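Local coordinates for protein putative cellulase CEL6 (Mycobacterium tuberculosis, PDB 1UP2) that probably hydrolyses internal beta-1,4-glucosidic bonds of cellulose as a family 6 glycoside hydrolase, at residues T38-W43 against Y257-R262. Residues are numbered along the deposited sequence; the frame is centred on the assembly and turned at random.
With BGC (beta-D-glucopyranose), chain E; IFM (5-hydroxymethyl-3,4-dihydroxypiperidine), chain D; ACT (acetate ion), chain H.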
loop_
_atom_site.group_PDB
_atom_site.type_symbol
_atom_site.label_atom_id
_atom_site.label_comp_id
_atom_site.label_asym_id
_atom_site.label_seq_id
_atom_site.Cartn_x
_atom_site.Cartn_y
_atom_site.Cartn_z
ATOM N N THR A 38 -2.539 0.154 15.678
ATOM C CA THR A 38 -3.243 -0.511 14.587
ATOM C C THR A 38 -2.195 -0.946 13.580
ATOM O O THR A 38 -1.289 -0.159 13.242
ATOM C CB THR A 38 -4.231 0.467 13.940
ATOM O OG1 THR A 38 -5.100 1.014 14.937
ATOM C CG2 THR A 38 -5.126 -0.230 12.933
ATOM N N PRO A 39 -2.273 -2.196 13.117
ATOM C CA PRO A 39 -1.279 -2.673 12.138
ATOM C C PRO A 39 -1.368 -1.888 10.819
ATOM O O PRO A 39 -2.469 -1.687 10.298
ATOM C CB PRO A 39 -1.636 -4.139 11.905
ATOM C CG PRO A 39 -2.884 -4.390 12.646
ATOM C CD PRO A 39 -3.274 -3.219 13.471
ATOM N N GLN A 40 -0.211 -1.459 10.328
ATOM C CA GLN A 40 -0.083 -0.711 9.070
ATOM C C GLN A 40 1.119 -1.211 8.251
ATOM O O GLN A 40 2.136 -1.678 8.802
ATOM C CB GLN A 40 0.151 0.779 9.362
ATOM C CG GLN A 40 -0.970 1.459 10.121
ATOM C CD GLN A 40 -0.536 2.701 10.875
ATOM O OE1 GLN A 40 -0.010 3.641 10.273
ATOM N NE2 GLN A 40 -0.838 2.739 12.176
ATOM N N SER A 41 1.063 -1.028 6.942
ATOM C CA SER A 41 2.141 -1.506 6.096
ATOM C C SER A 41 3.405 -0.679 6.253
ATOM O O SER A 41 3.377 0.520 6.558
ATOM C CB SER A 41 1.700 -1.599 4.628
ATOM O OG SER A 41 1.780 -0.326 4.021
ATOM N N TYR A 42 4.522 -1.348 6.023
ATOM C CA TYR A 42 5.866 -0.791 6.201
ATOM C C TYR A 42 6.422 -0.527 4.782
ATOM O O TYR A 42 6.539 -1.436 3.969
ATOM C CB TYR A 42 6.654 -1.844 6.971
ATOM C CG TYR A 42 8.118 -1.641 7.161
ATOM C CD1 TYR A 42 8.601 -0.723 8.050
ATOM C CD2 TYR A 42 9.022 -2.493 6.541
ATOM C CE1 TYR A 42 9.976 -0.601 8.260
ATOM C CE2 TYR A 42 10.371 -2.393 6.766
ATOM C CZ TYR A 42 10.839 -1.458 7.622
ATOM O OH TYR A 42 12.203 -1.380 7.809
ATOM N N TRP A 43 6.659 0.740 4.471
ATOM C CA TRP A 43 6.990 1.158 3.107
ATOM C C TRP A 43 8.508 1.159 2.874
ATOM O O TRP A 43 9.285 1.725 3.667
ATOM C CB TRP A 43 6.457 2.567 2.816
ATOM C CG TRP A 43 4.970 2.681 2.721
ATOM C CD1 TRP A 43 4.081 2.423 3.713
ATOM C CD2 TRP A 43 4.193 3.132 1.604
ATOM N NE1 TRP A 43 2.801 2.645 3.285
ATOM C CE2 TRP A 43 2.831 3.109 2.006
ATOM C CE3 TRP A 43 4.498 3.573 0.316
ATOM C CZ2 TRP A 43 1.799 3.492 1.187
ATOM C CZ3 TRP A 43 3.450 3.961 -0.517
ATOM C CH2 TRP A 43 2.116 3.934 -0.072
ATOM N N TYR A 257 -9.359 -5.960 4.572
ATOM C CA TYR A 257 -9.164 -4.515 4.697
ATOM C C TYR A 257 -7.828 -4.319 5.391
ATOM O O TYR A 257 -7.582 -4.920 6.417
ATOM C CB TYR A 257 -10.271 -3.837 5.501
ATOM C CG TYR A 257 -11.675 -4.190 5.077
ATOM C CD1 TYR A 257 -11.969 -4.461 3.752
ATOM C CD2 TYR A 257 -12.716 -4.237 6.008
ATOM C CE1 TYR A 257 -13.275 -4.786 3.365
ATOM C CE2 TYR A 257 -13.986 -4.557 5.639
ATOM C CZ TYR A 257 -14.261 -4.823 4.310
ATOM O OH TYR A 257 -15.538 -5.130 3.930
ATOM N N LEU A 258 -6.944 -3.514 4.815
ATOM C CA LEU A 258 -5.634 -3.215 5.437
ATOM C C LEU A 258 -5.458 -1.705 5.605
ATOM O O LEU A 258 -6.140 -0.943 4.955
ATOM C CB LEU A 258 -4.507 -3.723 4.569
ATOM C CG LEU A 258 -4.407 -5.239 4.348
ATOM C CD1 LEU A 258 -3.306 -5.585 3.337
ATOM C CD2 LEU A 258 -4.242 -5.966 5.654
ATOM N N TRP A 259 -4.557 -1.280 6.471
ATOM C CA TRP A 259 -4.119 0.112 6.483
ATOM C C TRP A 259 -2.769 0.102 5.760
ATOM O O TRP A 259 -1.768 -0.374 6.293
ATOM C CB TRP A 259 -4.026 0.679 7.909
ATOM C CG TRP A 259 -5.342 0.958 8.520
ATOM C CD1 TRP A 259 -6.587 0.524 8.091
ATOM C CD2 TRP A 259 -5.577 1.711 9.721
ATOM N NE1 TRP A 259 -7.559 0.975 8.954
ATOM C CE2 TRP A 259 -6.971 1.706 9.960
ATOM C CE3 TRP A 259 -4.749 2.400 10.612
ATOM C CZ2 TRP A 259 -7.547 2.348 11.078
ATOM C CZ3 TRP A 259 -5.305 3.018 11.710
ATOM C CH2 TRP A 259 -6.700 3.007 11.925
ATOM N N ILE A 260 -2.793 0.496 4.495
ATOM C CA ILE A 260 -1.604 0.460 3.664
ATOM C C ILE A 260 -0.900 1.803 3.802
ATOM O O ILE A 260 0.206 1.863 4.322
ATOM C CB ILE A 260 -1.973 0.067 2.212
ATOM C CG1 ILE A 260 -2.560 -1.370 2.199
ATOM C CG2 ILE A 260 -0.742 0.115 1.316
ATOM C CD1 ILE A 260 -3.179 -1.844 0.854
ATOM N N LYS A 261 -1.549 2.884 3.379
ATOM C CA LYS A 261 -1.136 4.236 3.785
ATOM C C LYS A 261 -1.142 4.312 5.316
ATOM O O LYS A 261 -2.020 3.722 5.938
ATOM C CB LYS A 261 -2.114 5.275 3.212
ATOM C CG LYS A 261 -1.917 6.719 3.722
ATOM C CD LYS A 261 -0.638 7.355 3.115
ATOM C CE LYS A 261 -0.344 8.734 3.720
ATOM N NZ LYS A 261 1.016 9.285 3.353
ATOM N N ARG A 262 -0.186 5.049 5.905
ATOM C CA ARG A 262 -0.135 5.269 7.364
ATOM C C ARG A 262 -0.821 6.580 7.789
ATOM O O ARG A 262 -0.342 7.669 7.436
ATOM C CB ARG A 262 1.321 5.256 7.844
ATOM C CG ARG A 262 2.047 3.941 7.571
ATOM C CD ARG A 262 3.404 3.756 8.304
ATOM N NE ARG A 262 3.705 2.341 8.528
ATOM C CZ ARG A 262 4.735 1.867 9.222
ATOM N NH1 ARG A 262 5.649 2.667 9.760
ATOM N NH2 ARG A 262 4.878 0.556 9.326
HETATM C C2 BGC E . 5.237 8.600 0.764
HETATM C C3 BGC E . 6.081 7.585 1.563
HETATM C C4 BGC E . 5.359 7.037 2.800
HETATM C C5 BGC E . 3.902 6.622 2.439
HETATM C C6 BGC E . 3.013 6.132 3.600
HETATM C C1 BGC E . 3.806 8.104 0.580
HETATM O O2 BGC E . 5.833 8.978 -0.481
HETATM O O3 BGC E . 7.336 8.140 1.913
HETATM O O4 BGC E . 6.131 5.951 3.278
HETATM O O5 BGC E . 3.245 7.713 1.818
HETATM O O6 BGC E . 2.651 7.213 4.449
HETATM O O4 IFM D . 3.035 9.160 0.047
HETATM C C4 IFM D . 1.852 8.691 -0.620
HETATM C C3 IFM D . 0.861 9.817 -0.480
HETATM O O3 IFM D . 0.289 9.785 0.829
HETATM C C2 IFM D . -0.189 9.787 -1.581
HETATM N N IFM D . 0.388 9.947 -2.921
HETATM C C1 IFM D . 1.747 9.447 -3.101
HETATM C C5 IFM D . 2.161 8.349 -2.098
HETATM C C6 IFM D . 1.611 6.988 -2.490
HETATM O O6 IFM D . 0.253 6.824 -2.165
HETATM C C ACT H . 9.473 2.070 10.920
HETATM O O ACT H . 8.605 2.811 10.465
HETATM O OXT ACT H . 9.226 0.944 11.390
HETATM C CH3 ACT H . 10.912 2.541 10.940
HETATM O O HOH W 1 -2.689 -3.074 7.915
#
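Trp43 and Ser41 converge on the carbonyl of Ile260. The indole NE1 reaches Ile260 O at 2.9 Å, with the oxygen close to the ring plane and a fairly straight N-H (160°), though NE1 itself lies above the carbonyl plane. Ser41 OG, 2.7 Å from Ile260 O, is tilted to the same side of that plane. Chi1 of 82° tucks Ser41 OG between its own N and C, where it also bonds Thr74 on strand 72-75. One bond, Ser41 N to Trp259 O at 3.0 Å, ties the two segments together through their backbones. At the far end, Thr38 sets CG2 over the six-membered ring of Trp259, 3.5 Å from its centroid, a CH-pi contact; Gln40 CG lies at that indole's edge, and Ala243 O takes NE1. Arg262 crosses Gln40 at a slant, Gln40 OE1 against Arg262 CB at 3.2 Å and the guanidinium turned 71° from the amide. Its NE gives Ser41 O a short but badly bent, weak bond; NH2 pairs with Asp13.

Beside this, the indole of Trp43 offers a face to the glucosyl unit of the bound ligand, whose C5 sits above its centre. Lys261, bent at chi2, carries NZ to glucosyl O6 at 2.9 Å and to O3 of the linked piperidine at 2.7 Å.

The segments link the outermost strands, 42-44 and 254-258, of the seven-stranded parallel sheet, closing the family 6 distorted barrel without continuous strand pairing. The NE1 bond, with Tyr76 packed against the ring, would limit the indole's rotation, consistent with a sugar platform beside Lys261 in the ligand-bound state.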